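Local coordinates for nucleotidyltransferase-like protein (Exiguobacterium sibiricum, PDB 3C18), which is probably a nucleotidyltransferase, with a nucleotidyltransferase-like domain followed by a YgxA-like substrate-binding domain, but its substrate and reaction remain unassigned, at residues Pro30-Ser33 against Leu34-Gln37; Thr46-Pro49 against Ser50-Trp53; Leu75-Trp78 against Leu79-Ala83. All coordinates share one frame; numbering follows the deposited sequence.

Contact 1 of 3, residues Pro30-Ser33 against Leu34-Gln37; sequences PRDS and LTDQ
D32 and the residues just after it, L34, T35 and Q37, form the tight half of this loop between strands 19-26 and 40-46. The carbonyl oxygen of D32 is gripped by two backbone donors. T35 N reaches D32 O at 3.2 Å from well above the carbonyl plane, while Q37 N comes from the other face and makes the shorter bond to D32 O, 2.8 Å. The side chain of the same aspartate reinforces the turn: with CG anti to its own nitrogen (chi1 -165°), the carboxylate swings forward, and OD1 of D32 accepts from L34 N at 3.1 Å, closing an Asx turn. This donor meets the carboxylate steeply from above its plane, and CB of L34 lies close alongside at 3.3 Å from D32 OD1. A weaker bond, D36 N to S33 O at 3.3 Å, adds a further backbone link. R28 forms a salt bridge with the buried D32 carboxylate, and T35 OG1 bonds to the carbonyl of F38.

The packing is looser on the side facing the second subunit. Here R31 bends at chi3 (63°) and brings its guanidinium across Q37, whose CG sits 3.9 Å from R31 NH2, over one face of the group but offset toward its rim. This is van der Waals contact only; the polar partner of R31 is D261 of the second subunit.

D36 points away from the turn and is held by R86, S66 and H68, with R86 also bonding to S33 O. The chemistry implies a loop whose shape is set by its own backbone bonds and by the D32 carboxylate, with charges met by arginines from the same chain and an aspartate of the second subunit.

Contact 2 of 3, residues Thr46-Pro49 against Ser50-Trp53; sequences TRDP and SVEW
D48, S50 and V51, with P49 between the first two, form a type I beta turn in the loop that leads from strand 40-46 to strand 53-60. The turn is closed by V51 N bonding to D48 O at 3.0 Å. Its aspartate also makes an Asx turn, since D48 OD1 accepts from S50 N, two residues on, at 2.8 Å.

S50 gives the aspartate a second bond. Its OG occupies the position between its own nitrogen and carbonyl carbon (chi1 66°), which turns the hydroxyl back over the turn to donate to D48 OD1 at 2.7 Å. Both donors of S50 come to this oxygen from the same face of the carboxylate, each tilted well out of its plane. One oxygen therefore takes two bonds from a single residue, and these fix the rotation of the carboxylate against the turn.

V51 packs on the other carboxylate oxygen and on the strand end. Its CG2 branch lies across the D48 side chain at about a right angle, 3.6 Å from D48 OD2, while CG1 meets the methyl CG2 of T46 at 4.0 Å. L69 of strand 63-71 touches both V51 and T46, so the inner side of the turn rests on the sheet, whereas P49 and S50 lie at the exposed bend.

An ST turn precedes this arrangement and leads the strand into it. With the hydroxyl of T46 anti to the backbone nitrogen (chi1 -172°), T46 OG1 accepts the N-H of D48 at 3.1 Å.

Contact 3 of 3, residues Leu75-Trp78 against Leu79-Ala83; sequences LSRW and LILNA
R77 and L81, one turn apart near the end of helix 72-81, make the closest side-chain contact of this segment pair. From a CB that points away from the following turn, the arginine chain runs out extended as far as NE. CG is the first of its atoms to meet the leucine, 3.8 Å from L81 CD1; CD then passes the same methyl at slightly longer range, and NE returns to 3.7 Å from L81 CD1. At chi4 (-70°) the guanidinium turns its face to the leucine, and CD1 of L81 sits over the centre, 3.4 Å from R77 CZ. NH2 of R77, at 3.5 Å from L81 CD1, and NH1 complete the cover. The charge is answered elsewhere, by a salt bridge from NE to E251.

The backbone beneath is helical: L79 N, I80 N and L81 N bond to the carbonyls of L75, S76 and R77. The helix then ends in a Schellman motif, in which N82 takes positive phi and A83 N reaches back to W78 O at 2.8 Å, backed by a weak bond from N82 N to L79 O. A83 CB also packs obliquely beside the W78 ring.

On another side of the helix, L79 CD1 lies 4.1 Å from L75 CG. An alanine in place of L79 is likely to open a gap here, leaving L75, L107 and V88 without the branched end they pack on.

Three helices pack against the segment. L75 and L79 face helices 85-93 and 103-110, L81 rests on L121 and L125 of helix 116-142, and W78 turns to W53, the first residue of strand 53-60.

In the fold
The three contacts follow one another along the chain within the nucleotidyltransferase-like domain. Contacts 1 and 2 lie in the loops on either side of strand 40-46 of the mixed five-stranded sheet, with centres 25 Å apart. Contact 3 ends helix 72-81, which follows strand 63-71, and its centre is 22 Å from that of contact 1 and 16 Å from that of contact 2. Contacts 2 and 3 touch through W53 and W78, whose rings meet edge-to-face. Both loops also reach the second subunit, through R31 and W53, whereas contact 3 packs inside its own chain, joining the nucleotidyltransferase-like part to helix 116-142.

Contact 1 of 3, residues Pro30-Ser33 against Leu34-Gln37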
ATOM      1  N   PRO A  30     -17.598  13.357  19.964  1.00 51.71           N
ATOM      2  CA  PRO A  30     -18.282  13.654  18.712  1.00 51.60           C
ATOM      3  C   PRO A  30     -17.342  13.508  17.525  1.00 50.96           C
ATOM      4  O   PRO A  30     -16.130  13.722  17.626  1.00 50.43           O
ATOM      5  CB  PRO A  30     -18.746  15.098  18.901  1.00 50.92           C
ATOM      6  CG  PRO A  30     -18.929  15.213  20.379  1.00 49.65           C
ATOM      7  CD  PRO A  30     -17.778  14.432  20.954  1.00 52.68           C
ATOM      8  N   ARG A  31     -17.932  13.088  16.419  1.00 51.00           N
ATOM      9  CA  ARG A  31     -17.213  12.884  15.171  1.00 51.37           C
ATOM     10  C   ARG A  31     -15.962  12.027  15.405  1.00 48.33           C
ATOM     11  O   ARG A  31     -14.864  12.389  15.025  1.00 50.88           O
ATOM     12  CB  ARG A  31     -16.851  14.227  14.546  1.00 52.72           C
ATOM     13  CG  ARG A  31     -18.038  15.141  14.343  1.00 57.14           C
ATOM     14  CD  ARG A  31     -17.703  16.283  13.404  1.00 66.74           C
ATOM     15  NE  ARG A  31     -17.378  15.774  12.079  1.00 74.42           N
ATOM     16  CZ  ARG A  31     -16.143  15.530  11.659  1.00 77.95           C
ATOM     17  NH1 ARG A  31     -15.106  15.773  12.453  1.00 81.34           N
ATOM     18  NH2 ARG A  31     -15.946  15.052  10.440  1.00 77.83           N
ATOM     19  N   ASP A  32     -16.173  10.902  16.060  1.00 43.31           N
ATOM     20  CA  ASP A  32     -15.127   9.926  16.344  1.00 42.35           C
ATOM     21  C   ASP A  32     -14.829   9.121  15.092  1.00 43.19           C
ATOM     22  O   ASP A  32     -15.702   8.494  14.513  1.00 43.23           O
ATOM     23  CB  ASP A  32     -15.585   8.996  17.460  1.00 42.32           C
ATOM     24  CG  ASP A  32     -14.457   8.199  18.062  1.00 42.09           C
ATOM     25  OD1 ASP A  32     -13.327   8.308  17.574  1.00 40.81           O
ATOM     26  OD2 ASP A  32     -14.704   7.461  19.038  1.00 45.91           O
ATOM     27  N   SER A  33     -13.580   9.178  14.659  1.00 43.36           N
ATOM     28  CA  SER A  33     -13.139   8.435  13.461  1.00 40.48           C
ATOM     29  C   SER A  33     -13.231   6.932  13.718  1.00 38.69           C
ATOM     30  O   SER A  33     -13.379   6.135  12.800  1.00 40.68           O
ATOM     31  CB  SER A  33     -11.698   8.779  13.118  1.00 40.48           C
ATOM     32  OG  SER A  33     -10.867   8.502  14.238  1.00 45.46           O
ATOM     33  N   LEU A  34     -13.170   6.575  14.983  1.00 35.79           N
ATOM     34  CA  LEU A  34     -13.212   5.169  15.406  1.00 36.48           C
ATOM     35  C   LEU A  34     -14.520   4.496  14.997  1.00 37.56           C
ATOM     36  O   LEU A  34     -14.589   3.270  14.759  1.00 36.26           O
ATOM     37  CB  LEU A  34     -13.074   5.050  16.937  1.00 37.75           C
ATOM     38  CG  LEU A  34     -13.001   3.608  17.468  1.00 39.16           C
ATOM     39  CD1 LEU A  34     -11.635   2.980  17.096  1.00 41.30           C
ATOM     40  CD2 LEU A  34     -13.255   3.511  18.971  1.00 35.51           C
ATOM     41  N   THR A  35     -15.558   5.315  14.917  1.00 36.00           N
ATOM     42  CA  THR A  35     -16.912   4.814  14.660  1.00 34.30           C
ATOM     43  C   THR A  35     -17.510   5.472  13.430  1.00 32.50           C
ATOM     44  O   THR A  35     -18.724   5.598  13.310  1.00 33.05           O
ATOM     45  CB  THR A  35     -17.843   5.003  15.884  1.00 33.01           C
ATOM     46  OG1 THR A  35     -17.865   6.372  16.267  1.00 37.65           O
ATOM     47  CG2 THR A  35     -17.362   4.196  17.052  1.00 34.06           C
ATOM     48  N   ASP A  36     -16.626   5.866  12.521  1.00 30.93           N
ATOM     49  CA  ASP A  36     -17.008   6.432  11.238  1.00 34.13           C
ATOM     50  C   ASP A  36     -17.828   7.698  11.354  1.00 34.03           C
ATOM     51  O   ASP A  36     -18.640   8.002  10.485  1.00 38.46           O
ATOM     52  CB  ASP A  36     -17.838   5.414  10.449  1.00 36.80           C
ATOM     53  CG  ASP A  36     -16.979   4.373   9.729  1.00 36.61           C
ATOM     54  OD1 ASP A  36     -15.759   4.483   9.814  1.00 35.58           O
ATOM     55  OD2 ASP A  36     -17.544   3.489   9.048  1.00 36.90           O
ATOM     56  N   GLN A  37     -17.625   8.425  12.442  1.00 38.27           N
ATOM     57  CA  GLN A  37     -18.339   9.723  12.683  1.00 38.31           C
ATOM     58  C   GLN A  37     -19.816   9.487  12.953  1.00 38.83           C
ATOM     59  O   GLN A  37     -20.672  10.385  12.803  1.00 38.69           O
ATOM     60  CB  GLN A  37     -18.164  10.709  11.531  1.00 38.40           C
ATOM     61  CG  GLN A  37     -16.762  11.356  11.501  1.00 42.67           C
ATOM     62  CD  GLN A  37     -15.745  10.501  10.761  1.00 52.17           C
ATOM     63  OE1 GLN A  37     -16.081   9.821   9.794  1.00 61.60           O
ATOM     64  NE2 GLN A  37     -14.499  10.527  11.218  1.00 52.97           N
TER

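Contact 2 of 3, residues Thr46-Pro49 against Ser50-Trp53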
ATOM      1  N   THR A  46     -18.189 -12.779   9.612  1.00 28.99           N
ATOM      2  CA  THR A  46     -18.967 -13.743   8.880  1.00 29.99           C
ATOM      3  C   THR A  46     -18.138 -14.628   7.946  1.00 32.72           C
ATOM      4  O   THR A  46     -17.051 -14.249   7.495  1.00 30.82           O
ATOM      5  CB  THR A  46     -20.016 -12.952   8.038  1.00 30.54           C
ATOM      6  OG1 THR A  46     -20.935 -13.848   7.431  1.00 32.63           O
ATOM      7  CG2 THR A  46     -19.359 -12.139   6.993  1.00 25.93           C
ATOM      8  N   ARG A  47     -18.669 -15.822   7.680  1.00 32.54           N
ATOM      9  CA  ARG A  47     -18.086 -16.748   6.724  1.00 32.97           C
ATOM     10  C   ARG A  47     -18.901 -16.772   5.468  1.00 34.84           C
ATOM     11  O   ARG A  47     -18.706 -17.597   4.589  1.00 37.95           O
ATOM     12  CB  ARG A  47     -17.991 -18.151   7.287  1.00 32.37           C
ATOM     13  CG  ARG A  47     -16.996 -18.283   8.360  1.00 29.77           C
ATOM     14  CD  ARG A  47     -16.949 -19.693   8.892  1.00 41.82           C
ATOM     15  NE  ARG A  47     -16.118 -19.731  10.077  1.00 45.99           N
ATOM     16  CZ  ARG A  47     -16.014 -20.773  10.894  1.00 54.42           C
ATOM     17  NH1 ARG A  47     -16.701 -21.875  10.655  1.00 56.51           N
ATOM     18  NH2 ARG A  47     -15.221 -20.705  11.962  1.00 60.61           N
ATOM     19  N   ASP A  48     -19.822 -15.833   5.373  1.00 36.10           N
ATOM     20  CA  ASP A  48     -20.561 -15.636   4.130  1.00 35.06           C
ATOM     21  C   ASP A  48     -19.528 -15.573   2.993  1.00 35.52           C
ATOM     22  O   ASP A  48     -18.716 -14.648   2.935  1.00 35.99           O
ATOM     23  CB  ASP A  48     -21.369 -14.325   4.176  1.00 34.75           C
ATOM     24  CG  ASP A  48     -22.162 -14.048   2.887  1.00 41.39           C
ATOM     25  OD1 ASP A  48     -21.864 -14.627   1.825  1.00 35.04           O
ATOM     26  OD2 ASP A  48     -23.087 -13.214   2.937  1.00 42.80           O
ATOM     27  N   PRO A  49     -19.576 -16.538   2.066  1.00 39.39           N
ATOM     28  CA  PRO A  49     -18.612 -16.651   0.982  1.00 39.19           C
ATOM     29  C   PRO A  49     -18.690 -15.542  -0.027  1.00 39.26           C
ATOM     30  O   PRO A  49     -17.783 -15.387  -0.838  1.00 40.68           O
ATOM     31  CB  PRO A  49     -18.980 -17.976   0.325  1.00 40.62           C
ATOM     32  CG  PRO A  49     -20.407 -18.190   0.683  1.00 43.76           C
ATOM     33  CD  PRO A  49     -20.500 -17.681   2.081  1.00 41.10           C
ATOM     34  N   SER A  50     -19.738 -14.736   0.038  1.00 36.00           N
ATOM     35  CA  SER A  50     -19.877 -13.633  -0.920  1.00 34.73           C
ATOM     36  C   SER A  50     -19.203 -12.402  -0.378  1.00 33.35           C
ATOM     37  O   SER A  50     -19.063 -11.428  -1.069  1.00 34.60           O
ATOM     38  CB  SER A  50     -21.365 -13.310  -1.226  1.00 37.99           C
ATOM     39  OG  SER A  50     -22.057 -12.805  -0.092  1.00 38.44           O
ATOM     40  N   VAL A  51     -18.775 -12.483   0.872  1.00 33.64           N
ATOM     41  CA  VAL A  51     -18.244 -11.315   1.576  1.00 33.02           C
ATOM     42  C   VAL A  51     -16.716 -11.250   1.701  1.00 34.91           C
ATOM     43  O   VAL A  51     -16.041 -12.218   2.062  1.00 37.97           O
ATOM     44  CB  VAL A  51     -18.840 -11.189   3.001  1.00 34.05           C
ATOM     45  CG1 VAL A  51     -18.141 -10.060   3.740  1.00 28.45           C
ATOM     46  CG2 VAL A  51     -20.349 -10.932   2.968  1.00 33.67           C
ATOM     47  N   GLU A  52     -16.191 -10.072   1.396  1.00 35.17           N
ATOM     48  CA  GLU A  52     -14.815  -9.760   1.669  1.00 35.26           C
ATOM     49  C   GLU A  52     -14.851  -8.749   2.828  1.00 34.36           C
ATOM     50  O   GLU A  52     -14.578  -9.051   3.994  1.00 27.40           O
ATOM     51  CB  GLU A  52     -14.190  -9.139   0.426  1.00 39.82           C
ATOM     52  CG  GLU A  52     -12.706  -9.426   0.268  1.00 58.52           C
ATOM     53  CD  GLU A  52     -12.449 -10.753  -0.482  1.00 75.47           C
ATOM     54  OE1 GLU A  52     -12.898 -10.865  -1.654  1.00 75.59           O
ATOM     55  OE2 GLU A  52     -11.796 -11.668   0.093  1.00 80.61           O
ATOM     56  N   TRP A  53     -15.147  -7.502   2.474  1.00 30.47           N
ATOM     57  CA  TRP A  53     -15.437  -6.473   3.473  1.00 28.71           C
ATOM     58  C   TRP A  53     -16.355  -5.412   2.874  1.00 30.33           C
ATOM     59  O   TRP A  53     -16.121  -4.921   1.773  1.00 28.52           O
ATOM     60  CB  TRP A  53     -14.144  -5.827   3.957  1.00 32.49           C
ATOM     61  CG  TRP A  53     -14.334  -4.494   4.596  1.00 33.90           C
ATOM     62  CD1 TRP A  53     -14.889  -4.245   5.825  1.00 44.46           C
ATOM     63  CD2 TRP A  53     -13.998  -3.219   4.051  1.00 33.36           C
ATOM     64  NE1 TRP A  53     -14.932  -2.896   6.068  1.00 34.31           N
ATOM     65  CE2 TRP A  53     -14.391  -2.243   4.995  1.00 35.67           C
ATOM     66  CE3 TRP A  53     -13.396  -2.806   2.867  1.00 35.39           C
ATOM     67  CZ2 TRP A  53     -14.204  -0.884   4.793  1.00 35.49           C
ATOM     68  CZ3 TRP A  53     -13.220  -1.461   2.663  1.00 37.90           C
ATOM     69  CH2 TRP A  53     -13.596  -0.506   3.638  1.00 34.93           C
TER

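Contact 3 of 3, residues Leu75-Trp78 against Leu79-Ala83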
ATOM      1  N   LEU A  75     -10.343 -10.589   8.157  1.00 29.08           N
ATOM      2  CA  LEU A  75     -10.017 -10.025   9.454  1.00 28.53           C
ATOM      3  C   LEU A  75      -8.743 -10.681   9.979  1.00 30.86           C
ATOM      4  O   LEU A  75      -7.842 -10.052  10.551  1.00 31.94           O
ATOM      5  CB  LEU A  75     -11.145 -10.268  10.473  1.00 26.31           C
ATOM      6  CG  LEU A  75     -10.886  -9.694  11.872  1.00 34.25           C
ATOM      7  CD1 LEU A  75     -10.564  -8.191  11.797  1.00 27.95           C
ATOM      8  CD2 LEU A  75     -12.030  -9.993  12.840  1.00 30.41           C
ATOM      9  N   SER A  76      -8.695 -11.981   9.801  1.00 29.25           N
ATOM     10  CA  SER A  76      -7.593 -12.808  10.340  1.00 29.75           C
ATOM     11  C   SER A  76      -6.290 -12.280   9.775  1.00 31.47           C
ATOM     12  O   SER A  76      -5.327 -12.022  10.469  1.00 34.28           O
ATOM     13  CB  SER A  76      -7.827 -14.280   9.958  1.00 30.38           C
ATOM     14  OG  SER A  76      -6.690 -15.061  10.204  1.00 33.55           O
ATOM     15  N   ARG A  77      -6.297 -12.134   8.472  1.00 32.44           N
ATOM     16  CA  ARG A  77      -5.166 -11.592   7.740  1.00 34.14           C
ATOM     17  C   ARG A  77      -4.786 -10.197   8.208  1.00 33.62           C
ATOM     18  O   ARG A  77      -3.621  -9.905   8.336  1.00 32.23           O
ATOM     19  CB  ARG A  77      -5.468 -11.521   6.256  1.00 33.04           C
ATOM     20  CG  ARG A  77      -4.319 -10.992   5.450  1.00 37.95           C
ATOM     21  CD  ARG A  77      -4.521 -11.248   3.971  1.00 34.27           C
ATOM     22  NE  ARG A  77      -3.500 -10.549   3.212  1.00 34.58           N
ATOM     23  CZ  ARG A  77      -3.446  -9.229   3.080  1.00 47.94           C
ATOM     24  NH1 ARG A  77      -4.351  -8.454   3.657  1.00 45.92           N
ATOM     25  NH2 ARG A  77      -2.468  -8.682   2.389  1.00 48.25           N
ATOM     26  N   TRP A  78      -5.771  -9.343   8.451  1.00 31.82           N
ATOM     27  CA  TRP A  78      -5.478  -7.992   8.921  1.00 32.16           C
ATOM     28  C   TRP A  78      -4.734  -8.068  10.233  1.00 34.71           C
ATOM     29  O   TRP A  78      -3.827  -7.281  10.528  1.00 37.28           O
ATOM     30  CB  TRP A  78      -6.729  -7.161   9.203  1.00 32.11           C
ATOM     31  CG  TRP A  78      -7.433  -6.665   7.990  1.00 31.04           C
ATOM     32  CD1 TRP A  78      -6.915  -6.529   6.753  1.00 37.44           C
ATOM     33  CD2 TRP A  78      -8.788  -6.156   7.919  1.00 31.99           C
ATOM     34  NE1 TRP A  78      -7.862  -6.025   5.895  1.00 42.05           N
ATOM     35  CE2 TRP A  78      -9.009  -5.760   6.587  1.00 38.94           C
ATOM     36  CE3 TRP A  78      -9.816  -5.981   8.860  1.00 39.96           C
ATOM     37  CZ2 TRP A  78     -10.231  -5.227   6.146  1.00 36.43           C
ATOM     38  CZ3 TRP A  78     -11.029  -5.447   8.431  1.00 36.75           C
ATOM     39  CH2 TRP A  78     -11.222  -5.075   7.077  1.00 37.32           C
ATOM     40  N   LEU A  79      -5.157  -9.015  11.046  1.00 35.30           N
ATOM     41  CA  LEU A  79      -4.629  -9.115  12.410  1.00 34.90           C
ATOM     42  C   LEU A  79      -3.232  -9.742  12.346  1.00 34.66           C
ATOM     43  O   LEU A  79      -2.340  -9.381  13.103  1.00 35.34           O
ATOM     44  CB  LEU A  79      -5.579  -9.912  13.315  1.00 33.12           C
ATOM     45  CG  LEU A  79      -6.951  -9.303  13.610  1.00 32.74           C
ATOM     46  CD1 LEU A  79      -7.742 -10.228  14.489  1.00 32.25           C
ATOM     47  CD2 LEU A  79      -6.825  -7.925  14.273  1.00 33.49           C
ATOM     48  N   ILE A  80      -3.055 -10.658  11.397  1.00 34.62           N
ATOM     49  CA  ILE A  80      -1.780 -11.377  11.243  1.00 32.43           C
ATOM     50  C   ILE A  80      -0.692 -10.421  10.801  1.00 35.36           C
ATOM     51  O   ILE A  80       0.457 -10.521  11.220  1.00 35.52           O
ATOM     52  CB  ILE A  80      -1.888 -12.537  10.225  1.00 34.06           C
ATOM     53  CG1 ILE A  80      -2.569 -13.736  10.893  1.00 29.24           C
ATOM     54  CG2 ILE A  80      -0.514 -12.957   9.716  1.00 28.38           C
ATOM     55  CD1 ILE A  80      -2.781 -14.922   9.951  1.00 37.39           C
ATOM     56  N   LEU A  81      -1.094  -9.478   9.956  1.00 35.02           N
ATOM     57  CA  LEU A  81      -0.181  -8.548   9.321  1.00 33.65           C
ATOM     58  C   LEU A  81      -0.131  -7.214  10.046  1.00 34.63           C
ATOM     59  O   LEU A  81       0.684  -6.373   9.728  1.00 33.37           O
ATOM     60  CB  LEU A  81      -0.552  -8.305   7.860  1.00 33.77           C
ATOM     61  CG  LEU A  81      -0.582  -9.509   6.923  1.00 25.90           C
ATOM     62  CD1 LEU A  81      -1.013  -9.177   5.509  1.00 33.76           C
ATOM     63  CD2 LEU A  81       0.828 -10.061   6.949  1.00 32.78           C
ATOM     64  N   ASN A  82      -1.007  -7.056  11.027  1.00 37.18           N
ATOM     65  CA  ASN A  82      -1.119  -5.783  11.747  1.00 38.93           C
ATOM     66  C   ASN A  82      -1.430  -4.654  10.780  1.00 36.43           C
ATOM     67  O   ASN A  82      -0.868  -3.562  10.876  1.00 35.34           O
ATOM     68  CB  ASN A  82       0.191  -5.469  12.452  1.00 42.44           C
ATOM     69  CG  ASN A  82       0.055  -4.385  13.486  1.00 52.34           C
ATOM     70  OD1 ASN A  82      -0.913  -4.399  14.244  1.00 60.97           O
ATOM     71  ND2 ASN A  82       1.061  -3.468  13.576  1.00 52.50           N
ATOM     72  N   ALA A  83      -2.352  -4.939   9.868  1.00 35.52           N
ATOM     73  CA  ALA A  83      -2.687  -4.060   8.749  1.00 36.39           C
ATOM     74  C   ALA A  83      -3.875  -3.147   9.004  1.00 40.72           C
ATOM     75  O   ALA A  83      -4.233  -2.347   8.153  1.00 46.63           O
ATOM     76  CB  ALA A  83      -2.933  -4.901   7.487  1.00 34.45           C
TER